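Local coordinates for protein metallo-carboxypeptidase (PDB 4A39) that probably acts as a zinc-dependent carboxypeptidase of the M14 family, removing residues from the C-terminal end of peptides or proteins, as cytosolic carboxypeptidases do, at residues V257-E260 against M261-H264; Q301-R304 against E305-A309; R128-H131 against A132-V135. One frame throughout, in Å; residues are numbered along the deposited sequence.

Contact 1: V257-E260 against M261-H264; sequences VQQE and MKRH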
loop_
_atom_site.group_PDB
_atom_site.type_symbol
_atom_site.label_atom_id
_atom_site.label_comp_id
_atom_site.label_asym_id
_atom_site.label_seq_id
_atom_site.Cartn_x
_atom_site.Cartn_y
_atom_site.Cartn_z
ATOM N N VAL A 257 16.662 -1.919 -4.863
ATOM C CA VAL A 257 16.401 -2.836 -3.759
ATOM C C VAL A 257 17.106 -4.175 -3.916
ATOM O O VAL A 257 17.675 -4.688 -2.952
ATOM C CB VAL A 257 14.887 -3.063 -3.570
ATOM C CG1 VAL A 257 14.640 -4.054 -2.438
ATOM C CG2 VAL A 257 14.213 -1.734 -3.257
ATOM N N GLN A 258 17.085 -4.740 -5.120
ATOM C CA GLN A 258 17.748 -6.021 -5.342
ATOM C C GLN A 258 19.253 -5.947 -5.085
ATOM O O GLN A 258 19.846 -6.904 -4.591
ATOM C CB GLN A 258 17.474 -6.537 -6.758
ATOM C CG GLN A 258 16.082 -7.150 -6.909
ATOM C CD GLN A 258 15.900 -7.925 -8.203
ATOM O OE1 GLN A 258 16.850 -8.506 -8.733
ATOM N NE2 GLN A 258 14.668 -7.961 -8.703
ATOM N N GLN A 259 19.872 -4.818 -5.410
ATOM C CA GLN A 259 21.308 -4.677 -5.179
ATOM C C GLN A 259 21.609 -4.657 -3.684
ATOM O O GLN A 259 22.588 -5.256 -3.225
ATOM C CB GLN A 259 21.834 -3.394 -5.832
ATOM C CG GLN A 259 21.845 -3.438 -7.354
ATOM C CD GLN A 259 22.788 -4.500 -7.904
ATOM O OE1 GLN A 259 22.839 -4.734 -9.110
ATOM N NE2 GLN A 259 23.542 -5.144 -7.018
ATOM N N GLU A 260 20.765 -3.965 -2.925
ATOM C CA GLU A 260 20.944 -3.869 -1.483
ATOM C C GLU A 260 20.671 -5.217 -0.824
ATOM O O GLU A 260 21.334 -5.588 0.149
ATOM C CB GLU A 260 20.015 -2.799 -0.900
ATOM C CG GLU A 260 20.352 -1.375 -1.335
ATOM C CD GLU A 260 21.768 -0.964 -0.966
ATOM O OE1 GLU A 260 22.193 -1.250 0.173
ATOM O OE2 GLU A 260 22.453 -0.346 -1.808
ATOM N N MET A 261 19.697 -5.955 -1.349
ATOM C CA MET A 261 19.379 -7.264 -0.786
ATOM C C MET A 261 20.543 -8.218 -1.000
ATOM O O MET A 261 20.920 -8.966 -0.102
ATOM C CB MET A 261 18.121 -7.851 -1.431
ATOM C CG MET A 261 16.833 -7.113 -1.111
ATOM S SD MET A 261 15.398 -7.951 -1.831
ATOM C CE MET A 261 14.093 -7.410 -0.712
ATOM N N LYS A 262 21.123 -8.190 -2.190
ATOM C CA LYS A 262 22.239 -9.074 -2.500
ATOM C C LYS A 262 23.414 -8.863 -1.559
ATOM O O LYS A 262 24.110 -9.816 -1.184
ATOM C CB LYS A 262 22.689 -8.859 -3.948
ATOM C CG LYS A 262 21.713 -9.377 -4.992
ATOM C CD LYS A 262 22.147 -9.033 -6.413
ATOM C CE LYS A 262 21.156 -9.569 -7.435
ATOM N NZ LYS A 262 21.455 -9.086 -8.811
ATOM N N ARG A 263 23.617 -7.614 -1.158
ATOM C CA ARG A 263 24.719 -7.252 -0.280
ATOM C C ARG A 263 24.492 -7.493 1.204
ATOM O O ARG A 263 25.421 -7.871 1.916
ATOM C CB ARG A 263 25.091 -5.784 -0.502
ATOM C CG ARG A 263 26.341 -5.318 0.225
ATOM C CD ARG A 263 27.036 -4.267 -0.608
ATOM N NE ARG A 263 26.268 -3.028 -0.685
ATOM C CZ ARG A 263 26.228 -2.138 0.296
ATOM N NH1 ARG A 263 26.905 -2.374 1.405
ATOM N NH2 ARG A 263 25.544 -1.010 0.162
ATOM N N HIS A 264 23.276 -7.274 1.681
ATOM C CA HIS A 264 23.030 -7.476 3.101
ATOM C C HIS A 264 22.374 -8.791 3.487
ATOM O O HIS A 264 22.511 -9.226 4.631
ATOM C CB HIS A 264 22.203 -6.319 3.669
ATOM C CG HIS A 264 22.784 -4.971 3.399
ATOM N ND1 HIS A 264 22.567 -4.283 2.225
ATOM C CD2 HIS A 264 23.595 -4.190 4.148
ATOM C CE1 HIS A 264 23.210 -3.131 2.268
ATOM N NE2 HIS A 264 23.840 -3.049 3.426
#
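The backbone oxygen of E260 is held twice by H264. H264 N reaches E260 O at 3.0 Å as the regular helical bond, while ring atom H264 ND1 comes to the same oxygen from the other face of its carbonyl plane, at 2.7 Å and with a nearly straight N-H...O angle of 163°. The oxygen lies close to the imidazole plane, so the ring meets it edge-on; with CG beside the backbone N (chi1 -54°), the ring folds back against its own helix. A further, weak bond arrives from R263 N. This is the final turn of helix 252-264, which in the zinc carboxypeptidase domain leads into strand 268-275, the bearer of zinc ligand H273. The E260 side chain runs in the same direction as those of H264 and R263. E260 OE1 lies 3.0 Å from H264 CE1 and forms a salt bridge with R263 NH2 at 3.4 Å, but the carboxylate and guanidinium planes stand 89° apart and no N-H points at the oxygen, leaving attraction of charge alone. H264 CE1 in turn sits 3.6 Å above the centre of the R263 guanidinium. One turn earlier, on the buried side, M261 CE packs 3.8 Å from V257 CG1, and W174 of strand 171-177 touches both side chains. Nearby, Q258 NE2 is hydrogen-bonded to W243 O in an adjoining loop.

Contact 2: Q301-R304 against E305-A309; sequences QRFR and EELMA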
loop_
_atom_site.group_PDB
_atom_site.type_symbol
_atom_site.label_atom_id
_atom_site.label_comp_id
_atom_site.label_asym_id
_atom_site.label_seq_id
_atom_site.Cartn_x
_atom_site.Cartn_y
_atom_site.Cartn_z
ATOM N N GLN A 301 2.257 -20.713 7.833
ATOM C CA GLN A 301 1.134 -21.081 8.695
ATOM C C GLN A 301 1.288 -20.359 10.035
ATOM O O GLN A 301 0.334 -19.769 10.550
ATOM C CB GLN A 301 1.122 -22.601 8.915
ATOM C CG GLN A 301 -0.242 -23.225 9.182
ATOM C CD GLN A 301 -0.893 -22.739 10.453
ATOM O OE1 GLN A 301 -0.309 -22.815 11.534
ATOM N NE2 GLN A 301 -2.123 -22.248 10.337
ATOM N N ARG A 302 2.498 -20.404 10.590
ATOM C CA ARG A 302 2.794 -19.749 11.864
ATOM C C ARG A 302 2.498 -18.247 11.828
ATOM O O ARG A 302 1.863 -17.705 12.737
ATOM C CB ARG A 302 4.266 -19.966 12.228
ATOM C CG ARG A 302 4.611 -21.390 12.637
ATOM C CD ARG A 302 4.174 -21.665 14.064
ATOM N NE ARG A 302 4.872 -20.811 15.020
ATOM C CZ ARG A 302 4.265 -20.072 15.944
ATOM N NH1 ARG A 302 2.938 -20.082 16.041
ATOM N NH2 ARG A 302 4.979 -19.324 16.774
ATOM N N PHE A 303 2.964 -17.582 10.775
ATOM C CA PHE A 303 2.769 -16.146 10.606
ATOM C C PHE A 303 1.291 -15.768 10.533
ATOM O O PHE A 303 0.839 -14.844 11.217
ATOM C CB PHE A 303 3.478 -15.671 9.330
ATOM C CG PHE A 303 3.400 -14.187 9.104
ATOM C CD1 PHE A 303 2.303 -13.625 8.452
ATOM C CD2 PHE A 303 4.418 -13.347 9.544
ATOM C CE1 PHE A 303 2.218 -12.254 8.241
ATOM C CE2 PHE A 303 4.344 -11.971 9.337
ATOM C CZ PHE A 303 3.238 -11.423 8.683
ATOM N N ARG A 304 0.540 -16.475 9.694
ATOM C CA ARG A 304 -0.881 -16.191 9.533
ATOM C C ARG A 304 -1.671 -16.396 10.824
ATOM O O ARG A 304 -2.532 -15.590 11.168
ATOM C CB ARG A 304 -1.480 -17.069 8.429
ATOM C CG ARG A 304 -1.147 -16.624 7.012
ATOM C CD ARG A 304 -1.833 -17.522 5.991
ATOM N NE ARG A 304 -1.666 -17.048 4.620
ATOM C CZ ARG A 304 -1.113 -17.765 3.646
ATOM N NH1 ARG A 304 -0.665 -18.991 3.892
ATOM N NH2 ARG A 304 -1.006 -17.255 2.426
ATOM N N GLU A 305 -1.349 -17.474 11.537
ATOM C CA GLU A 305 -2.032 -17.806 12.791
ATOM C C GLU A 305 -1.760 -16.779 13.882
ATOM O O GLU A 305 -2.680 -16.328 14.576
ATOM C CB GLU A 305 -1.600 -19.196 13.266
ATOM C CG GLU A 305 -2.550 -19.826 14.277
ATOM C CD GLU A 305 -2.250 -21.293 14.528
ATOM O OE1 GLU A 305 -1.455 -21.883 13.764
ATOM O OE2 GLU A 305 -2.822 -21.858 15.488
ATOM N N GLU A 306 -0.497 -16.403 14.044
ATOM C CA GLU A 306 -0.127 -15.434 15.063
ATOM C C GLU A 306 -0.648 -14.034 14.737
ATOM O O GLU A 306 -1.032 -13.290 15.637
ATOM C CB GLU A 306 1.394 -15.399 15.247
ATOM C CG GLU A 306 1.985 -16.692 15.812
ATOM C CD GLU A 306 1.632 -16.942 17.274
ATOM O OE1 GLU A 306 0.904 -16.129 17.885
ATOM O OE2 GLU A 306 2.095 -17.966 17.818
ATOM N N LEU A 307 -0.680 -13.675 13.456
ATOM C CA LEU A 307 -1.170 -12.351 13.083
ATOM C C LEU A 307 -2.688 -12.263 13.213
ATOM O O LEU A 307 -3.224 -11.230 13.611
ATOM C CB LEU A 307 -0.751 -11.997 11.656
ATOM C CG LEU A 307 -1.205 -10.624 11.147
ATOM C CD1 LEU A 307 -0.794 -9.530 12.123
ATOM C CD2 LEU A 307 -0.598 -10.374 9.779
ATOM N N MET A 308 -3.378 -13.348 12.881
ATOM C CA MET A 308 -4.831 -13.360 12.981
ATOM C C MET A 308 -5.252 -13.249 14.449
ATOM O O MET A 308 -6.314 -12.708 14.764
ATOM C CB MET A 308 -5.391 -14.642 12.350
ATOM C CG MET A 308 -6.916 -14.735 12.345
ATOM S SD MET A 308 -7.523 -16.064 11.271
ATOM C CE MET A 308 -8.946 -15.288 10.559
ATOM N N ALA A 309 -4.403 -13.739 15.346
ATOM C CA ALA A 309 -4.712 -13.687 16.772
ATOM C C ALA A 309 -4.483 -12.298 17.358
ATOM O O ALA A 309 -4.966 -11.993 18.450
ATOM C CB ALA A 309 -3.867 -14.708 17.526
#
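E306 lies alongside R302, one turn earlier, both side chains pointing the same way. Its CB rests against R302 O, the carbonyl that also receives the E306 N-H. E306 CG comes closer still, 3.2 Å from R302 O, and lies 3.5 Å from R302 NH1. CG stands beside the backbone N (chi1 -66°), and the bend at chi2 (-70°) turns CD toward the arginine, beside NH1. At the tip, E306 OE2 takes the salt bridge: R302 NH1 donates to it at 2.9 Å, and R302 NH2 adds a weak bond at 3.4 Å. OE2 lies at the guanidinium edge, near its plane, but is approached on its anti side, with the two flat groups 80° apart; one oxygen thus serves both nitrogens instead of a paired, coplanar fork. The other oxygen, OE1, bridges to R310, while R302 NE is bound by E386, beyond helix 366-383. The carboxylate therefore stands between two arginines, and R302 between two glutamates. On the buried side the same one-turn spacing puts L307 CD2 3.7 Å from F303 CE1, the two side chains running alongside each other. Helix 294-308 lays this apolar side on helix 366-383, where T379 touches both F303 and L307; the F303 ring also meets F345 of strand 343-350, and R304 NH2 reaches A283 O in edge strand 282-284.

Contact 3: R128-H131 against A132-V135; sequences RERH and ARLV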
loop_
_atom_site.group_PDB
_atom_site.type_symbol
_atom_site.label_atom_id
_atom_site.label_comp_id
_atom_site.label_asym_id
_atom_site.label_seq_id
_atom_site.Cartn_x
_atom_site.Cartn_y
_atom_site.Cartn_z
ATOM N N ARG A 128 3.716 12.891 -0.736
ATOM C CA ARG A 128 5.163 12.791 -0.631
ATOM C C ARG A 128 5.621 13.734 0.476
ATOM O O ARG A 128 6.709 13.566 1.037
ATOM C CB ARG A 128 5.838 13.161 -1.956
ATOM C CG ARG A 128 5.435 12.305 -3.154
ATOM C CD ARG A 128 5.708 10.830 -2.907
ATOM N NE ARG A 128 4.616 10.190 -2.175
ATOM C CZ ARG A 128 4.773 9.172 -1.331
ATOM N NH1 ARG A 128 5.979 8.670 -1.099
ATOM N NH2 ARG A 128 3.715 8.651 -0.721
ATOM N N GLU A 129 4.804 14.745 0.778
ATOM C CA GLU A 129 5.153 15.672 1.848
ATOM C C GLU A 129 5.059 14.908 3.155
ATOM O O GLU A 129 5.908 15.066 4.032
ATOM C CB GLU A 129 4.230 16.901 1.852
ATOM C CG GLU A 129 4.442 17.803 0.636
ATOM C CD GLU A 129 3.795 19.175 0.757
ATOM O OE1 GLU A 129 2.617 19.257 1.166
ATOM O OE2 GLU A 129 4.468 20.176 0.424
ATOM N N ARG A 130 4.042 14.057 3.276
ATOM C CA ARG A 130 3.882 13.256 4.483
ATOM C C ARG A 130 5.027 12.247 4.520
ATOM O O ARG A 130 5.530 11.904 5.590
ATOM C CB ARG A 130 2.533 12.524 4.482
ATOM C CG ARG A 130 2.187 11.935 5.839
ATOM C CD ARG A 130 0.845 11.218 5.863
ATOM N NE ARG A 130 0.518 10.802 7.224
ATOM C CZ ARG A 130 -0.104 11.569 8.115
ATOM N NH1 ARG A 130 -0.486 12.797 7.791
ATOM N NH2 ARG A 130 -0.321 11.115 9.343
ATOM N N HIS A 131 5.437 11.777 3.343
ATOM C CA HIS A 131 6.534 10.819 3.238
ATOM C C HIS A 131 7.798 11.443 3.819
ATOM O O HIS A 131 8.535 10.803 4.574
ATOM C CB HIS A 131 6.785 10.446 1.772
ATOM C CG HIS A 131 8.003 9.601 1.562
ATOM N ND1 HIS A 131 8.018 8.242 1.800
ATOM C CD2 HIS A 131 9.255 9.925 1.162
ATOM C CE1 HIS A 131 9.227 7.767 1.557
ATOM N NE2 HIS A 131 9.998 8.768 1.169
ATOM N N ALA A 132 8.050 12.697 3.455
ATOM C CA ALA A 132 9.228 13.393 3.949
ATOM C C ALA A 132 9.180 13.476 5.466
ATOM O O ALA A 132 10.190 13.264 6.139
ATOM C CB ALA A 132 9.310 14.786 3.340
ATOM N N ARG A 133 8.005 13.780 6.010
ATOM C CA ARG A 133 7.854 13.878 7.455
ATOM C C ARG A 133 8.092 12.528 8.129
ATOM O O ARG A 133 8.681 12.461 9.210
ATOM C CB ARG A 133 6.464 14.406 7.816
ATOM C CG ARG A 133 6.246 15.866 7.435
ATOM C CD ARG A 133 5.039 16.468 8.153
ATOM N NE ARG A 133 3.769 15.882 7.733
ATOM C CZ ARG A 133 3.177 16.125 6.567
ATOM N NH1 ARG A 133 3.739 16.949 5.689
ATOM N NH2 ARG A 133 2.016 15.554 6.282
ATOM N N LEU A 134 7.637 11.454 7.490
ATOM C CA LEU A 134 7.825 10.116 8.039
ATOM C C LEU A 134 9.308 9.773 8.095
ATOM O O LEU A 134 9.788 9.208 9.077
ATOM C CB LEU A 134 7.100 9.068 7.186
ATOM C CG LEU A 134 7.336 7.611 7.614
ATOM C CD1 LEU A 134 6.838 7.401 9.038
ATOM C CD2 LEU A 134 6.615 6.670 6.660
ATOM N N VAL A 135 10.032 10.109 7.033
ATOM C CA VAL A 135 11.461 9.829 6.989
ATOM C C VAL A 135 12.185 10.650 8.052
ATOM O O VAL A 135 13.033 10.122 8.777
ATOM C CB VAL A 135 12.055 10.130 5.590
ATOM C CG1 VAL A 135 13.574 10.052 5.639
ATOM C CG2 VAL A 135 11.526 9.121 4.577
#
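A132 N bonds to R128 O at 2.9 Å and V135 N to H131 O at 3.0 Å, with R133 and L134 bonded in the same way to E129 and R130 between them: four successive i to i+4 bonds that make the opening turns of the alpha-helix 128-138. S127, just before the helix, is its N-cap: S127 OG is hydrogen-bonded to R130 N, and D21 OD2 to R128 N. H131 is buried, as is L134. In H131, CG anti to the backbone N (chi1 173°) sets the ring so that V135 CG2, one turn on, lies over one face in a CH-pi contact, 4.1 Å from the H131 ring centroid and 25° off its normal. Both ring nitrogens are hydrogen-bonded, ND1 to E187 and NE2 to E159, which fixes the rotation of the ring; two acidic partners would be consistent with a positively charged imidazole. E187 also bridges to R128, while E191 holds R130 NE, so helix 185-196, which follows zinc ligands H180 and E183, is tied to this one by several charges. On the exposed side R133 bends at chi3 and lays a guanidinium face over the backbone, with R130 CA 3.4 Å above its plane. R133 NH1 is 3.3 Å from E129 O, at an angle too poor for a hydrogen bond. R133 NH2 approaches R130 NH1 to 4.0 Å, like charges close together, with the two guanidinium planes 88° apart.

How the contacts relate
From the N terminus the order is contact 3, contact 1, contact 2. Each closes only a single helical turn, so the three follow in series and neither nest nor cross. Contact 3 lies on helix 128-138, in chain order between the strands of the nine-stranded N-terminal sheet and those of the seven-stranded catalytic sheet, and borders strand 157-163 through E159. Contact 1 ends helix 252-264 beside strands 144-151 and 171-177, with helix 332-340 alongside. Contact 2 lies in the later part of helix 294-308, against helix 366-383 and strand 343-350. Their centres are 24 to 31 Å apart and none touches another; what they share is the catalytic sheet, which each helix borders at a different place.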